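Local coordinates for uncharacterized protein LPG1670 (Legionella pneumophila subsp. pneumophila, PDB 5T2X) that is of unknown function, an all-helical protein of the DUF5630 family whose biological role has yet to be established, at residues Ala142-Lys145 with Tyr146-Gly149; Asn151-Ser154 with Leu155-Leu158; Thr57-Cys60 with Glu61-Glu64. All coordinates share one frame; numbering follows the deposited sequence.

Interaction 1 (Ala142-Lys145 with Tyr146-Gly149); sequences AYEK and YKMG
The carbonyl O of Tyr143 takes the amide of Lys147 at 2.7 Å (Lys147 N to Tyr143 O), the shortest of three successive helical bonds, with an N-H...O angle of 148°. Before it, Tyr146 N binds Ala142 O at 2.9 Å; after it, Met148 N reaches Glu144 O at 3.1 Å. These are the last turns of helix 132-147, and Gly149 ends them in a Schellman motif: its phi of 130° suits glycine, since a CB here would jam against the preceding carbonyl O. Gly149 N bonds back to Tyr146 O at 3.2 Å. Beside this end Met148, a selenomethionine, lies along Lys145, both pointing the same way. Met148 CG sits between the backbone N and the carbonyl carbon (chi1 73°), which brings CG close to Lys145 O; the extended chain then carries CE to 3.5 Å from Lys145 CD, methyl against methylene. Lys147 runs out straight next to the bent Glu144, whose OE1 is 3.9 Å from Lys147 CD. The charged ends stay apart, Glu144 OE1 lying 4.8 Å from Lys147 NZ, so any attraction is probably mild at this exposed surface. Tyr143 and Tyr146 both rest on Leu183 and Leu186, and the Tyr143 hydroxyl is bonded to Asn182 O.

Interaction 2 (Asn151-Ser154 with Leu155-Leu158); sequences NDYS and LLTL
A chi1 of -48° brings Thr157 OG1 next to its backbone N, within reach of Tyr153 O, the carbonyl that the helical N-H already uses. Thr157 OG1 donates to Tyr153 O at 2.8 Å, while Thr157 N reaches Tyr153 O at 3.1 Å; the two donors come from opposite faces of the carbonyl plane. Threonine suits the place because its hydroxyl spends its hydrogen within the helix, on a buried side chain that faces Ala142 and Tyr143 of helix 132-147.

Ser154 also turns its hydroxyl back, but to a carbonyl three residues before it rather than four. OG lies between the backbone N and the carbonyl carbon (chi1 63°) and donates to Asn151 O at 3.0 Å, nearly in line with that C=O. Ser154 N also binds Asn151 O, at 3.2 Å, so this carbonyl holds two donors from one residue.

Farther round, Leu156 lies alongside Tyr153, pointing the same way, and its CD1 methyl meets the ring obliquely, 4.0 Å from Tyr153 CD2. Leu155 folds CB against Asp152 O, 3.3 Å away, where Leu155 N makes a weak bond. Leu158 N closes on Ser154 O at 3.2 Å, and its side chain packs against Phe176 and Thr179. A threonine hydroxyl sharing the i-4 carbonyl with its own N-H is a familiar feature of alpha-helices, here near the start of helix 153-167.

Interaction 3 (Thr57-Cys60 with Glu61-Glu64); sequences TDFC and EEAE
The C-terminal end of helix 54-60 passes here into the loop that leads to helix 66-76, and the contact is made where the backbone leaves its helical path. Glu61 N makes a weak bond to Asp58 O at 3.4 Å, and Glu62 N a weak one to Phe59 O at 3.5 Å. Both span three residues, as the turn opens and Glu62 swings into an extended conformation, psi 165°.

The two glutamates lay their methylenes against carbonyls of this turn. Glu61 holds CG beside its backbone N (chi1 -69°), which brings CG to 3.1 Å from Thr57 O; the chain then bends at chi2, and the side chain passes Thr57 at a slant, its CG 4.2 Å from Thr57 OG1. Glutamate suits this exposed place because its aliphatic part can cover the backbone while the carboxylate continues to Ser92, whose hydroxyl is bonded to Glu61 OE2.

Glu62 is extended beyond CG and runs back along the helix end. Its CG lies 3.4 Å from Asp58 O, and its side chain crosses that of Phe59 at about a right angle, with OE1 4.1 Å from Phe59 CD1. Ring and carboxylate planes stand 66° apart. The carboxylate thus skirts the buried ring, and the 2.8 Å between Glu62 OE1 and Glu64 OE2 would favour protonation of one of them. Asp58 turns away from the loop to form a salt bridge with Lys54, one turn back in the same helix.

Phe59 and Cys60, both buried, pack on Leu38 of helix 31-40. Trp69 of helix 66-76 donates NE1 to Cys60 O, and Gln65 donates NE2 to Phe59 O, so the end of the loop and the first turn of the next helix both reach back to carbonyls of helix 54-60.

In the fold
Along the chain, interaction 3 comes first, followed by interaction 1 and then interaction 2. The last two adjoin, their centres 8 Å apart: one is the end of helix 132-147, the other the start of helix 153-167, so together they form the two sides of one helix-to-helix turn. They touch directly where Thr157 OG1 packs 3.1 Å from Tyr143 N, and helix 169-185 lines both through Leu183. Interaction 3, at the end of helix 54-60, lies on the opposite side of the chain's centre, about 40 Å from interaction 1 and 36 Å from interaction 2 between centres. It marks a separate turn in the N-terminal part, though all lie within the DUF5630 range.

Interaction 1 (Ala142-Lys145 with Tyr146-Gly149)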
loop_
_atom_site.group_PDB
_atom_site.type_symbol
_atom_site.label_atom_id
_atom_site.label_comp_id
_atom_site.label_asym_id
_atom_site.label_seq_id
_atom_site.Cartn_x
_atom_site.Cartn_y
_atom_site.Cartn_z
ATOM N N ALA A 142 -1.643 -1.750 -14.817
ATOM C CA ALA A 142 -2.463 -2.826 -15.358
ATOM C C ALA A 142 -3.721 -2.291 -16.028
ATOM O O ALA A 142 -4.216 -2.898 -16.985
ATOM C CB ALA A 142 -2.823 -3.819 -14.253
ATOM N N TYR A 143 -4.246 -1.158 -15.554
ATOM C CA TYR A 143 -5.443 -0.594 -16.171
ATOM C C TYR A 143 -5.149 -0.075 -17.572
ATOM O O TYR A 143 -5.953 -0.267 -18.491
ATOM C CB TYR A 143 -6.019 0.521 -15.300
ATOM C CG TYR A 143 -7.238 1.176 -15.908
ATOM C CD1 TYR A 143 -8.468 0.531 -15.905
ATOM C CD2 TYR A 143 -7.158 2.433 -16.494
ATOM C CE1 TYR A 143 -9.586 1.120 -16.463
ATOM C CE2 TYR A 143 -8.274 3.033 -17.054
ATOM C CZ TYR A 143 -9.484 2.371 -17.036
ATOM O OH TYR A 143 -10.599 2.958 -17.589
ATOM N N GLU A 144 -4.007 0.590 -17.753
ATOM C CA GLU A 144 -3.640 1.066 -19.083
ATOM C C GLU A 144 -3.365 -0.098 -20.027
ATOM O O GLU A 144 -3.665 -0.014 -21.223
ATOM C CB GLU A 144 -2.428 1.994 -18.994
ATOM C CG GLU A 144 -2.688 3.279 -18.219
ATOM C CD GLU A 144 -3.771 4.140 -18.849
ATOM O OE1 GLU A 144 -3.916 4.112 -20.091
ATOM O OE2 GLU A 144 -4.482 4.843 -18.102
ATOM N N LYS A 145 -2.793 -1.188 -19.508
ATOM C CA LYS A 145 -2.648 -2.402 -20.307
ATOM C C LYS A 145 -4.012 -2.939 -20.722
ATOM O O LYS A 145 -4.221 -3.316 -21.881
ATOM C CB LYS A 145 -1.877 -3.462 -19.519
ATOM C CG LYS A 145 -0.425 -3.120 -19.239
ATOM C CD LYS A 145 0.470 -3.538 -20.385
ATOM C CE LYS A 145 1.926 -3.220 -20.092
ATOM N NZ LYS A 145 2.817 -3.622 -21.216
ATOM N N TYR A 146 -4.952 -2.984 -19.778
ATOM C CA TYR A 146 -6.302 -3.438 -20.090
ATOM C C TYR A 146 -6.989 -2.486 -21.060
ATOM O O TYR A 146 -7.689 -2.924 -21.981
ATOM C CB TYR A 146 -7.108 -3.580 -18.798
ATOM C CG TYR A 146 -8.582 -3.851 -18.997
ATOM C CD1 TYR A 146 -9.016 -4.997 -19.650
ATOM C CD2 TYR A 146 -9.540 -2.972 -18.510
ATOM C CE1 TYR A 146 -10.362 -5.251 -19.827
ATOM C CE2 TYR A 146 -10.888 -3.218 -18.681
ATOM C CZ TYR A 146 -11.293 -4.359 -19.339
ATOM O OH TYR A 146 -12.632 -4.608 -19.510
ATOM N N LYS A 147 -6.783 -1.180 -20.880
ATOM C CA LYS A 147 -7.446 -0.194 -21.726
ATOM C C LYS A 147 -6.984 -0.281 -23.176
ATOM O O LYS A 147 -7.777 -0.032 -24.091
ATOM C CB LYS A 147 -7.203 1.209 -21.172
ATOM C CG LYS A 147 -7.950 2.317 -21.893
ATOM C CD LYS A 147 -7.661 3.666 -21.254
ATOM C CE LYS A 147 -8.411 4.787 -21.953
ATOM N NZ LYS A 147 -8.097 6.112 -21.353
HETATM N N MSE A 148 -5.724 -0.637 -23.411
HETATM C CA MSE A 148 -5.209 -0.679 -24.775
HETATM C C MSE A 148 -5.489 -2.014 -25.465
HETATM O O MSE A 148 -5.086 -2.216 -26.611
HETATM C CB MSE A 148 -3.706 -0.381 -24.798
HETATM C CG MSE A 148 -2.818 -1.498 -24.282
HETATM SE SE MSE A 148 -0.926 -1.087 -24.552
HETATM C CE MSE A 148 -0.151 -2.682 -23.754
ATOM N N GLY A 149 -6.171 -2.927 -24.774
ATOM C CA GLY A 149 -6.657 -4.126 -25.431
ATOM C C GLY A 149 -6.358 -5.458 -24.769
ATOM O O GLY A 149 -6.922 -6.481 -25.169
#

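Interaction 2 (Asn151-Ser154 with Leu155-Leu158)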
loop_
_atom_site.group_PDB
_atom_site.type_symbol
_atom_site.label_atom_id
_atom_site.label_comp_id
_atom_site.label_asym_id
_atom_site.label_seq_id
_atom_site.Cartn_x
_atom_site.Cartn_y
_atom_site.Cartn_z
ATOM N N ASN A 151 -7.105 -7.907 -22.368
ATOM C CA ASN A 151 -8.307 -8.082 -21.555
ATOM C C ASN A 151 -7.979 -8.585 -20.153
ATOM O O ASN A 151 -8.530 -8.092 -19.162
ATOM C CB ASN A 151 -9.270 -9.045 -22.249
ATOM C CG ASN A 151 -9.812 -8.491 -23.549
ATOM O OD1 ASN A 151 -9.105 -8.429 -24.555
ATOM N ND2 ASN A 151 -11.078 -8.091 -23.538
ATOM N N ASP A 152 -7.093 -9.575 -20.047
ATOM C CA ASP A 152 -6.872 -10.212 -18.753
ATOM C C ASP A 152 -6.083 -9.344 -17.780
ATOM O O ASP A 152 -5.883 -9.764 -16.635
ATOM C CB ASP A 152 -6.175 -11.562 -18.944
ATOM C CG ASP A 152 -4.821 -11.437 -19.613
ATOM O OD1 ASP A 152 -4.509 -10.351 -20.145
ATOM O OD2 ASP A 152 -4.070 -12.436 -19.616
ATOM N N TYR A 153 -5.639 -8.155 -18.188
ATOM C CA TYR A 153 -4.975 -7.253 -17.256
ATOM C C TYR A 153 -5.949 -6.529 -16.339
ATOM O O TYR A 153 -5.513 -5.938 -15.345
ATOM C CB TYR A 153 -4.121 -6.235 -18.014
ATOM C CG TYR A 153 -2.711 -6.713 -18.270
ATOM C CD1 TYR A 153 -2.415 -7.511 -19.367
ATOM C CD2 TYR A 153 -1.676 -6.373 -17.409
ATOM C CE1 TYR A 153 -1.127 -7.952 -19.603
ATOM C CE2 TYR A 153 -0.384 -6.809 -17.636
ATOM C CZ TYR A 153 -0.116 -7.599 -18.735
ATOM O OH TYR A 153 1.167 -8.037 -18.967
ATOM N N SER A 154 -7.249 -6.555 -16.644
ATOM C CA SER A 154 -8.229 -6.048 -15.692
ATOM C C SER A 154 -8.219 -6.869 -14.412
ATOM O O SER A 154 -8.567 -6.358 -13.341
ATOM C CB SER A 154 -9.625 -6.048 -16.317
ATOM O OG SER A 154 -10.042 -7.366 -16.631
ATOM N N LEU A 155 -7.819 -8.140 -14.506
ATOM C CA LEU A 155 -7.700 -8.977 -13.317
ATOM C C LEU A 155 -6.621 -8.448 -12.382
ATOM O O LEU A 155 -6.820 -8.388 -11.163
ATOM C CB LEU A 155 -7.395 -10.420 -13.721
ATOM C CG LEU A 155 -8.532 -11.362 -14.132
ATOM C CD1 LEU A 155 -9.396 -10.784 -15.240
ATOM C CD2 LEU A 155 -7.948 -12.698 -14.562
ATOM N N LEU A 156 -5.468 -8.066 -12.936
ATOM C CA LEU A 156 -4.398 -7.511 -12.113
ATOM C C LEU A 156 -4.788 -6.154 -11.544
ATOM O O LEU A 156 -4.456 -5.842 -10.394
ATOM C CB LEU A 156 -3.111 -7.392 -12.928
ATOM C CG LEU A 156 -2.381 -8.691 -13.260
ATOM C CD1 LEU A 156 -1.102 -8.390 -14.023
ATOM C CD2 LEU A 156 -2.082 -9.469 -11.990
ATOM N N THR A 157 -5.485 -5.336 -12.335
ATOM C CA THR A 157 -5.893 -4.013 -11.873
ATOM C C THR A 157 -6.724 -4.111 -10.601
ATOM O O THR A 157 -6.475 -3.397 -9.624
ATOM C CB THR A 157 -6.684 -3.292 -12.966
ATOM O OG1 THR A 157 -5.988 -3.393 -14.214
ATOM C CG2 THR A 157 -6.856 -1.828 -12.612
ATOM N N LEU A 158 -7.717 -5.002 -10.596
ATOM C CA LEU A 158 -8.565 -5.148 -9.421
ATOM C C LEU A 158 -7.841 -5.875 -8.295
ATOM O O LEU A 158 -8.109 -5.611 -7.118
ATOM C CB LEU A 158 -9.851 -5.883 -9.793
ATOM C CG LEU A 158 -11.020 -5.724 -8.823
ATOM C CD1 LEU A 158 -11.404 -4.258 -8.706
ATOM C CD2 LEU A 158 -12.206 -6.553 -9.284
#

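Interaction 3 (Thr57-Cys60 with Glu61-Glu64)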
loop_
_atom_site.group_PDB
_atom_site.type_symbol
_atom_site.label_atom_id
_atom_site.label_comp_id
_atom_site.label_asym_id
_atom_site.label_seq_id
_atom_site.Cartn_x
_atom_site.Cartn_y
_atom_site.Cartn_z
ATOM N N THR A 57 17.690 -11.028 8.512
ATOM C CA THR A 57 16.304 -10.585 8.386
ATOM C C THR A 57 15.456 -11.050 9.565
ATOM O O THR A 57 14.593 -10.305 10.041
ATOM C CB THR A 57 15.706 -11.064 7.060
ATOM O OG1 THR A 57 14.331 -10.665 6.984
ATOM C CG2 THR A 57 15.799 -12.577 6.923
ATOM N N ASP A 58 15.688 -12.269 10.059
ATOM C CA ASP A 58 14.944 -12.735 11.225
ATOM C C ASP A 58 15.262 -11.884 12.447
ATOM O O ASP A 58 14.369 -11.557 13.237
ATOM C CB ASP A 58 15.253 -14.207 11.500
ATOM C CG ASP A 58 14.783 -15.120 10.386
ATOM O OD1 ASP A 58 13.940 -14.686 9.571
ATOM O OD2 ASP A 58 15.252 -16.277 10.330
ATOM N N PHE A 59 16.532 -11.509 12.612
ATOM C CA PHE A 59 16.914 -10.637 13.717
ATOM C C PHE A 59 16.303 -9.251 13.562
ATOM O O PHE A 59 15.883 -8.637 14.549
ATOM C CB PHE A 59 18.439 -10.556 13.800
ATOM C CG PHE A 59 18.946 -9.644 14.880
ATOM C CD1 PHE A 59 18.868 -10.015 16.212
ATOM C CD2 PHE A 59 19.521 -8.425 14.561
ATOM C CE1 PHE A 59 19.340 -9.180 17.207
ATOM C CE2 PHE A 59 19.996 -7.586 15.552
ATOM C CZ PHE A 59 19.906 -7.965 16.877
ATOM N N CYS A 60 16.232 -8.746 12.328
ATOM C CA CYS A 60 15.702 -7.413 12.071
ATOM C C CYS A 60 14.181 -7.357 12.095
ATOM O O CYS A 60 13.619 -6.257 12.037
ATOM C CB CYS A 60 16.212 -6.895 10.722
ATOM S SG CYS A 60 17.982 -6.517 10.691
ATOM N N GLU A 61 13.501 -8.498 12.175
ATOM C CA GLU A 61 12.048 -8.526 12.255
ATOM C C GLU A 61 11.537 -8.726 13.675
ATOM O O GLU A 61 10.322 -8.692 13.891
ATOM C CB GLU A 61 11.483 -9.624 11.345
ATOM C CG GLU A 61 11.643 -9.343 9.857
ATOM C CD GLU A 61 11.004 -8.034 9.435
ATOM O OE1 GLU A 61 9.949 -7.674 9.997
ATOM O OE2 GLU A 61 11.561 -7.363 8.541
ATOM N N GLU A 62 12.427 -8.938 14.639
ATOM C CA GLU A 62 12.013 -9.067 16.027
ATOM C C GLU A 62 11.591 -7.709 16.584
ATOM O O GLU A 62 11.874 -6.654 16.009
ATOM C CB GLU A 62 13.139 -9.672 16.867
ATOM C CG GLU A 62 13.514 -11.086 16.447
ATOM C CD GLU A 62 14.731 -11.618 17.177
ATOM O OE1 GLU A 62 15.281 -10.891 18.030
ATOM O OE2 GLU A 62 15.139 -12.765 16.896
ATOM N N ALA A 63 10.902 -7.748 17.727
ATOM C CA ALA A 63 10.289 -6.540 18.269
ATOM C C ALA A 63 11.334 -5.513 18.687
ATOM O O ALA A 63 11.178 -4.316 18.418
ATOM C CB ALA A 63 9.385 -6.894 19.449
ATOM N N GLU A 64 12.407 -5.957 19.345
ATOM C CA GLU A 64 13.409 -5.023 19.845
ATOM C C GLU A 64 14.281 -4.433 18.743
ATOM O O GLU A 64 15.096 -3.552 19.035
ATOM C CB GLU A 64 14.290 -5.704 20.898
ATOM C CG GLU A 64 14.973 -6.982 20.433
ATOM C CD GLU A 64 14.089 -8.208 20.567
ATOM O OE1 GLU A 64 12.922 -8.064 20.990
ATOM O OE2 GLU A 64 14.563 -9.319 20.251
#